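Local coordinates for protein Cry23AA1 (Bacillus thuringiensis, PDB 4RHZ) that is a zinc-binding aerolysin-type crystal protein that forms a binary complex with Cry37Aa1 and probably acts as a pore-forming insecticidal toxin, at residues E77-V89 / F213-L225. Residues are numbered along the deposited sequence; the frame is centred on the assembly and turned at random.
With ZN (zinc ion), chain C.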
ATOM      1  N   GLU A  77     -15.694  -1.240  -4.939  1.00 49.88           N
ATOM      2  CA  GLU A  77     -14.268  -1.129  -5.263  1.00 52.38           C
ATOM      3  C   GLU A  77     -13.842  -2.431  -5.937  1.00 51.79           C
ATOM      4  O   GLU A  77     -14.303  -3.534  -5.591  1.00 51.06           O
ATOM      5  CB  GLU A  77     -13.409  -0.949  -4.015  1.00 52.60           C
ATOM      6  CG  GLU A  77     -13.297  -2.231  -3.095  1.00 57.49           C
ATOM      7  CD  GLU A  77     -12.042  -2.200  -2.187  1.00 62.23           C
ATOM      8  OE1 GLU A  77     -11.605  -1.049  -1.879  1.00 66.33           O
ATOM      9  OE2 GLU A  77     -11.502  -3.280  -1.815  1.00 59.66           O
ATOM     10  N   THR A  78     -13.003  -2.295  -6.937  1.00 52.41           N
ATOM     11  CA  THR A  78     -12.492  -3.479  -7.598  1.00 52.65           C
ATOM     12  C   THR A  78     -11.083  -3.499  -7.172  1.00 51.57           C
ATOM     13  O   THR A  78     -10.383  -2.503  -7.313  1.00 50.83           O
ATOM     14  CB  THR A  78     -12.647  -3.460  -9.135  1.00 53.37           C
ATOM     15  OG1 THR A  78     -14.036  -3.675  -9.465  1.00 55.59           O
ATOM     16  CG2 THR A  78     -11.825  -4.629  -9.776  1.00 54.32           C
ATOM     17  N   HIS A  79     -10.674  -4.613  -6.587  1.00 50.57           N
ATOM     18  CA  HIS A  79      -9.308  -4.664  -6.182  1.00 50.60           C
ATOM     19  C   HIS A  79      -8.472  -6.010  -6.322  1.00 49.92           C
ATOM     20  O   HIS A  79      -9.031  -7.138  -6.310  1.00 48.08           O
ATOM     21  CB  HIS A  79      -9.293  -4.189  -4.804  1.00 49.85           C
ATOM     22  CG  HIS A  79      -9.332  -5.309  -3.841  1.00 52.53           C
ATOM     23  ND1 HIS A  79      -8.203  -6.029  -3.521  1.00 57.18           N
ATOM     24  CD2 HIS A  79     -10.339  -5.821  -3.110  1.00 51.74           C
ATOM     25  CE1 HIS A  79      -8.514  -6.959  -2.634  1.00 57.57           C
ATOM     26  NE2 HIS A  79      -9.810  -6.863  -2.384  1.00 59.98           N
ATOM     27  N   THR A  80      -7.133  -5.833  -6.354  1.00 48.30           N
ATOM     28  CA  THR A  80      -6.162  -6.835  -6.838  1.00 47.45           C
ATOM     29  C   THR A  80      -5.130  -7.378  -5.789  1.00 46.31           C
ATOM     30  O   THR A  80      -4.622  -6.628  -4.953  1.00 46.46           O
ATOM     31  CB  THR A  80      -5.434  -6.229  -8.074  1.00 47.61           C
ATOM     32  OG1 THR A  80      -6.381  -5.948  -9.095  1.00 49.46           O
ATOM     33  CG2 THR A  80      -4.451  -7.183  -8.713  1.00 48.58           C
ATOM     34  N   GLU A  81      -4.828  -8.680  -5.849  1.00 44.27           N
ATOM     35  CA  GLU A  81      -3.658  -9.304  -5.172  1.00 41.67           C
ATOM     36  C   GLU A  81      -2.881 -10.189  -6.148  1.00 40.52           C
ATOM     37  O   GLU A  81      -3.455 -10.919  -7.004  1.00 39.84           O
ATOM     38  CB  GLU A  81      -4.071 -10.153  -3.988  1.00 41.66           C
ATOM     39  CG  GLU A  81      -4.955  -9.414  -3.060  1.00 46.87           C
ATOM     40  CD  GLU A  81      -5.507 -10.231  -1.907  1.00 53.72           C
ATOM     41  OE1 GLU A  81      -5.467 -11.490  -1.896  1.00 57.57           O
ATOM     42  OE2 GLU A  81      -6.019  -9.575  -0.975  1.00 56.76           O
ATOM     43  N   THR A  82      -1.564 -10.134  -6.001  1.00 37.57           N
ATOM     44  CA  THR A  82      -0.647 -10.747  -6.894  1.00 34.45           C
ATOM     45  C   THR A  82       0.523 -11.295  -6.067  1.00 35.00           C
ATOM     46  O   THR A  82       1.046 -10.628  -5.124  1.00 33.34           O
ATOM     47  CB  THR A  82      -0.209  -9.780  -7.900  1.00 34.13           C
ATOM     48  OG1 THR A  82      -1.348  -9.433  -8.647  1.00 34.46           O
ATOM     49  CG2 THR A  82       0.855 -10.368  -8.911  1.00 33.14           C
ATOM     50  N   SER A  83       0.866 -12.548  -6.382  1.00 32.24           N
ATOM     51  CA  SER A  83       2.086 -13.151  -5.910  1.00 30.88           C
ATOM     52  C   SER A  83       2.794 -14.022  -6.991  1.00 29.87           C
ATOM     53  O   SER A  83       2.193 -14.349  -8.035  1.00 27.41           O
ATOM     54  CB  SER A  83       1.827 -13.905  -4.635  1.00 30.74           C
ATOM     55  OG  SER A  83       1.076 -15.053  -4.920  1.00 34.51           O
ATOM     56  N   ALA A  84       4.105 -14.237  -6.787  1.00 28.81           N
ATOM     57  CA  ALA A  84       4.943 -15.120  -7.654  1.00 30.16           C
ATOM     58  C   ALA A  84       6.264 -15.445  -6.919  1.00 31.33           C
ATOM     59  O   ALA A  84       6.635 -14.755  -5.953  1.00 32.32           O
ATOM     60  CB  ALA A  84       5.236 -14.476  -8.977  1.00 29.26           C
ATOM     61  N   VAL A  85       6.918 -16.530  -7.330  1.00 31.39           N
ATOM     62  CA  VAL A  85       8.275 -16.840  -6.961  1.00 29.84           C
ATOM     63  C   VAL A  85       9.051 -16.266  -8.139  1.00 30.69           C
ATOM     64  O   VAL A  85       8.659 -16.423  -9.279  1.00 30.53           O
ATOM     65  CB  VAL A  85       8.456 -18.377  -6.914  1.00 31.00           C
ATOM     66  CG1 VAL A  85       9.989 -18.818  -6.889  1.00 27.04           C
ATOM     67  CG2 VAL A  85       7.645 -19.001  -5.767  1.00 28.04           C
ATOM     68  N   THR A  86      10.122 -15.546  -7.877  1.00 32.13           N
ATOM     69  CA  THR A  86      10.968 -15.021  -8.978  1.00 33.80           C
ATOM     70  C   THR A  86      12.309 -15.775  -9.004  1.00 33.21           C
ATOM     71  O   THR A  86      13.005 -15.824 -10.042  1.00 35.09           O
ATOM     72  CB  THR A  86      11.247 -13.504  -8.777  1.00 34.19           C
ATOM     73  OG1 THR A  86      11.630 -13.315  -7.407  1.00 38.48           O
ATOM     74  CG2 THR A  86       9.957 -12.704  -8.984  1.00 36.76           C
ATOM     75  N   GLU A  87      12.656 -16.403  -7.900  1.00 32.62           N
ATOM     76  CA  GLU A  87      13.868 -17.248  -7.904  1.00 33.12           C
ATOM     77  C   GLU A  87      13.562 -18.475  -7.166  1.00 31.81           C
ATOM     78  O   GLU A  87      13.363 -18.413  -5.952  1.00 31.42           O
ATOM     79  CB  GLU A  87      15.038 -16.537  -7.226  1.00 33.99           C
ATOM     80  CG  GLU A  87      15.705 -15.458  -8.134  1.00 37.45           C
ATOM     81  CD  GLU A  87      16.903 -14.860  -7.439  1.00 49.99           C
ATOM     82  OE1 GLU A  87      16.739 -14.259  -6.340  1.00 54.86           O
ATOM     83  OE2 GLU A  87      18.035 -15.064  -7.929  1.00 55.70           O
ATOM     84  N   GLY A  88      13.490 -19.598  -7.888  1.00 30.89           N
ATOM     85  CA  GLY A  88      12.988 -20.819  -7.279  1.00 30.77           C
ATOM     86  C   GLY A  88      13.858 -22.040  -7.573  1.00 32.31           C
ATOM     87  O   GLY A  88      14.975 -21.915  -8.081  1.00 30.61           O
ATOM     88  N   VAL A  89      13.293 -23.217  -7.282  1.00 33.12           N
ATOM     89  CA  VAL A  89      13.989 -24.497  -7.289  1.00 32.37           C
ATOM     90  C   VAL A  89      13.015 -25.614  -7.660  1.00 34.31           C
ATOM     91  O   VAL A  89      11.844 -25.620  -7.225  1.00 33.52           O
ATOM     92  CB  VAL A  89      14.748 -24.725  -5.946  1.00 32.92           C
ATOM     93  CG1 VAL A  89      13.780 -24.953  -4.730  1.00 28.83           C
ATOM     94  CG2 VAL A  89      15.868 -25.819  -6.057  1.00 31.78           C
ATOM     95  N   PHE A 213      18.335 -23.742   0.458  1.00 39.91           N
ATOM     96  CA  PHE A 213      17.955 -22.926  -0.730  1.00 38.98           C
ATOM     97  C   PHE A 213      17.368 -21.574  -0.315  1.00 38.97           C
ATOM     98  O   PHE A 213      16.409 -21.531   0.445  1.00 40.15           O
ATOM     99  CB  PHE A 213      16.986 -23.650  -1.673  1.00 36.39           C
ATOM    100  CG  PHE A 213      16.509 -22.787  -2.778  1.00 33.93           C
ATOM    101  CD1 PHE A 213      17.324 -22.548  -3.858  1.00 29.81           C
ATOM    102  CD2 PHE A 213      15.243 -22.136  -2.709  1.00 30.89           C
ATOM    103  CE1 PHE A 213      16.932 -21.714  -4.877  1.00 31.81           C
ATOM    104  CE2 PHE A 213      14.814 -21.300  -3.730  1.00 26.69           C
ATOM    105  CZ  PHE A 213      15.633 -21.073  -4.814  1.00 34.04           C
ATOM    106  N   LYS A 214      17.928 -20.501  -0.856  1.00 40.61           N
ATOM    107  CA  LYS A 214      17.505 -19.134  -0.576  1.00 41.70           C
ATOM    108  C   LYS A 214      17.115 -18.461  -1.851  1.00 40.95           C
ATOM    109  O   LYS A 214      17.973 -17.957  -2.591  1.00 41.12           O
ATOM    110  CB  LYS A 214      18.630 -18.334   0.059  1.00 43.19           C
ATOM    111  CG  LYS A 214      18.203 -16.845   0.317  1.00 46.97           C
ATOM    112  CD  LYS A 214      18.754 -16.288   1.602  1.00 51.79           C
ATOM    113  CE  LYS A 214      18.227 -14.837   1.834  1.00 57.38           C
ATOM    114  NZ  LYS A 214      18.338 -14.426   3.293  1.00 58.78           N
ATOM    115  N   GLY A 215      15.823 -18.504  -2.165  1.00 41.00           N
ATOM    116  CA  GLY A 215      15.344 -17.819  -3.361  1.00 41.07           C
ATOM    117  C   GLY A 215      14.445 -16.631  -3.018  1.00 42.26           C
ATOM    118  O   GLY A 215      14.471 -16.107  -1.894  1.00 42.36           O
ATOM    119  N   SER A 216      13.608 -16.221  -3.957  1.00 41.80           N
ATOM    120  CA  SER A 216      12.805 -15.057  -3.670  1.00 41.89           C
ATOM    121  C   SER A 216      11.493 -14.948  -4.454  1.00 41.13           C
ATOM    122  O   SER A 216      11.232 -15.684  -5.450  1.00 41.12           O
ATOM    123  CB  SER A 216      13.678 -13.808  -3.860  1.00 42.10           C
ATOM    124  OG  SER A 216      13.828 -13.625  -5.239  1.00 43.32           O
ATOM    125  N   GLY A 217      10.673 -14.003  -4.009  1.00 40.19           N
ATOM    126  CA  GLY A 217       9.428 -13.657  -4.728  1.00 39.11           C
ATOM    127  C   GLY A 217       8.786 -12.406  -4.180  1.00 38.64           C
ATOM    128  O   GLY A 217       9.456 -11.555  -3.571  1.00 38.11           O
ATOM    129  N   PHE A 218       7.478 -12.280  -4.360  1.00 37.33           N
ATOM    130  CA  PHE A 218       6.802 -11.095  -3.803  1.00 35.45           C
ATOM    131  C   PHE A 218       5.334 -11.352  -3.416  1.00 34.91           C
ATOM    132  O   PHE A 218       4.759 -12.347  -3.833  1.00 33.75           O
ATOM    133  CB  PHE A 218       6.951  -9.918  -4.762  1.00 33.19           C
ATOM    134  CG  PHE A 218       6.261 -10.133  -6.070  1.00 34.65           C
ATOM    135  CD1 PHE A 218       4.928  -9.752  -6.230  1.00 35.22           C
ATOM    136  CD2 PHE A 218       6.947 -10.711  -7.161  1.00 31.59           C
ATOM    137  CE1 PHE A 218       4.272  -9.951  -7.455  1.00 34.99           C
ATOM    138  CE2 PHE A 218       6.321 -10.915  -8.396  1.00 29.87           C
ATOM    139  CZ  PHE A 218       4.964 -10.558  -8.550  1.00 36.61           C
ATOM    140  N   ILE A 219       4.741 -10.443  -2.630  1.00 33.12           N
ATOM    141  CA  ILE A 219       3.270 -10.400  -2.439  1.00 32.67           C
ATOM    142  C   ILE A 219       2.919  -8.908  -2.615  1.00 33.64           C
ATOM    143  O   ILE A 219       3.551  -8.044  -2.001  1.00 33.54           O
ATOM    144  CB  ILE A 219       2.933 -10.987  -1.052  1.00 32.46           C
ATOM    145  CG1 ILE A 219       1.447 -10.941  -0.722  1.00 35.39           C
ATOM    146  CG2 ILE A 219       3.693 -10.265   0.100  1.00 30.20           C
ATOM    147  CD1 ILE A 219       0.646 -11.671  -1.665  1.00 36.95           C
ATOM    148  N   GLU A 220       2.025  -8.580  -3.535  1.00 32.99           N
ATOM    149  CA  GLU A 220       1.661  -7.240  -3.753  1.00 34.47           C
ATOM    150  C   GLU A 220       0.130  -7.111  -3.881  1.00 35.54           C
ATOM    151  O   GLU A 220      -0.572  -8.108  -4.168  1.00 36.11           O
ATOM    152  CB  GLU A 220       2.376  -6.634  -4.956  1.00 33.89           C
ATOM    153  CG  GLU A 220       1.766  -7.031  -6.229  1.00 41.11           C
ATOM    154  CD  GLU A 220       2.349  -6.297  -7.447  1.00 50.18           C
ATOM    155  OE1 GLU A 220       2.765  -5.108  -7.331  1.00 58.94           O
ATOM    156  OE2 GLU A 220       2.356  -6.897  -8.543  1.00 48.52           O
ATOM    157  N   GLY A 221      -0.394  -5.891  -3.683  1.00 34.50           N
ATOM    158  CA  GLY A 221      -1.885  -5.674  -3.540  1.00 34.97           C
ATOM    159  C   GLY A 221      -2.269  -4.185  -3.357  1.00 34.64           C
ATOM    160  O   GLY A 221      -1.404  -3.339  -3.077  1.00 33.10           O
ATOM    161  N   ALA A 222      -3.555  -3.889  -3.493  1.00 34.40           N
ATOM    162  CA  ALA A 222      -4.089  -2.557  -3.292  1.00 36.08           C
ATOM    163  C   ALA A 222      -5.520  -2.842  -2.913  1.00 36.86           C
ATOM    164  O   ALA A 222      -6.218  -3.519  -3.662  1.00 38.60           O
ATOM    165  CB  ALA A 222      -4.048  -1.738  -4.615  1.00 34.05           C
ATOM    166  N   GLN A 223      -5.965  -2.371  -1.756  1.00 35.40           N
ATOM    167  CA  GLN A 223      -7.407  -2.505  -1.426  1.00 34.62           C
ATOM    168  C   GLN A 223      -7.885  -1.370  -0.561  1.00 32.56           C
ATOM    169  O   GLN A 223      -7.089  -0.688   0.117  1.00 31.28           O
ATOM    170  CB  GLN A 223      -7.703  -3.821  -0.659  1.00 33.20           C
ATOM    171  CG  GLN A 223      -6.882  -3.901   0.538  1.00 30.86           C
ATOM    172  CD  GLN A 223      -7.269  -5.052   1.441  1.00 38.99           C
ATOM    173  OE1 GLN A 223      -6.563  -6.091   1.463  1.00 39.08           O
ATOM    174  NE2 GLN A 223      -8.379  -4.882   2.230  1.00 31.37           N
ATOM    175  N   GLY A 224      -9.209  -1.264  -0.500  1.00 32.36           N
ATOM    176  CA  GLY A 224      -9.838  -0.421   0.504  1.00 31.31           C
ATOM    177  C   GLY A 224      -9.550  -1.036   1.838  1.00 32.30           C
ATOM    178  O   GLY A 224      -9.713  -2.269   2.020  1.00 32.40           O
ATOM    179  N   LEU A 225      -9.147  -0.214   2.785  1.00 31.81           N
ATOM    180  CA  LEU A 225      -8.963  -0.743   4.104  1.00 33.94           C
ATOM    181  C   LEU A 225     -10.114  -0.481   5.045  1.00 35.23           C
ATOM    182  O   LEU A 225     -10.361  -1.295   5.935  1.00 35.51           O
ATOM    183  CB  LEU A 225      -7.731  -0.167   4.742  1.00 33.41           C
ATOM    184  CG  LEU A 225      -6.419  -0.262   3.979  1.00 33.56           C
ATOM    185  CD1 LEU A 225      -5.453   0.692   4.694  1.00 31.56           C
ATOM    186  CD2 LEU A 225      -5.877  -1.750   4.019  1.00 28.85           C
TER
HETATM  187 ZN    ZN C 301     -10.674  -8.330  -1.217  1.00 82.22          ZN
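Two long antiparallel strands of the aerolysin-type fold pair here, in regular register until a classic beta bulge shifts it by one residue. In the regular part Thr82 and Glu220 bond both ways, Glu220 N reaching Thr82 O at 2.8 Å with an N-H...O angle of 173°. At the bulge, Thr86 N (2.7 Å) and Glu87 N (2.9 Å) both donate to Ser216 O from the same face of its carbonyl plane, while Ser216 N returns a bond to Glu87 O. Between Thr82 and Thr86 lies the Phe218 ring: a chi1 of 65° puts Phe218 CG between the backbone N and the carbonyl carbon, which swings the ring over the neighbouring strand. One ring face lies over Ala84 N, Ala84 CB is 3.8 Å from Phe218 CE2, and the methyls of both threonines meet the ring edge. Beyond the bulge, Val89 CB sits squarely over the Phe213 ring, 3.8 Å from its centroid. At the other end of the pairing Gln223 CB covers one face of the His79 imidazole, 3.7 Å from the centroid, while His79 NE2 binds zinc at 2.1 Å. Glu130 and His132 complete the protein's share of that site; they belong to strand 126-142, which flanks 77-85 on the side away from 213-225, and strand 111-119 packs against Ser83 and Ile219.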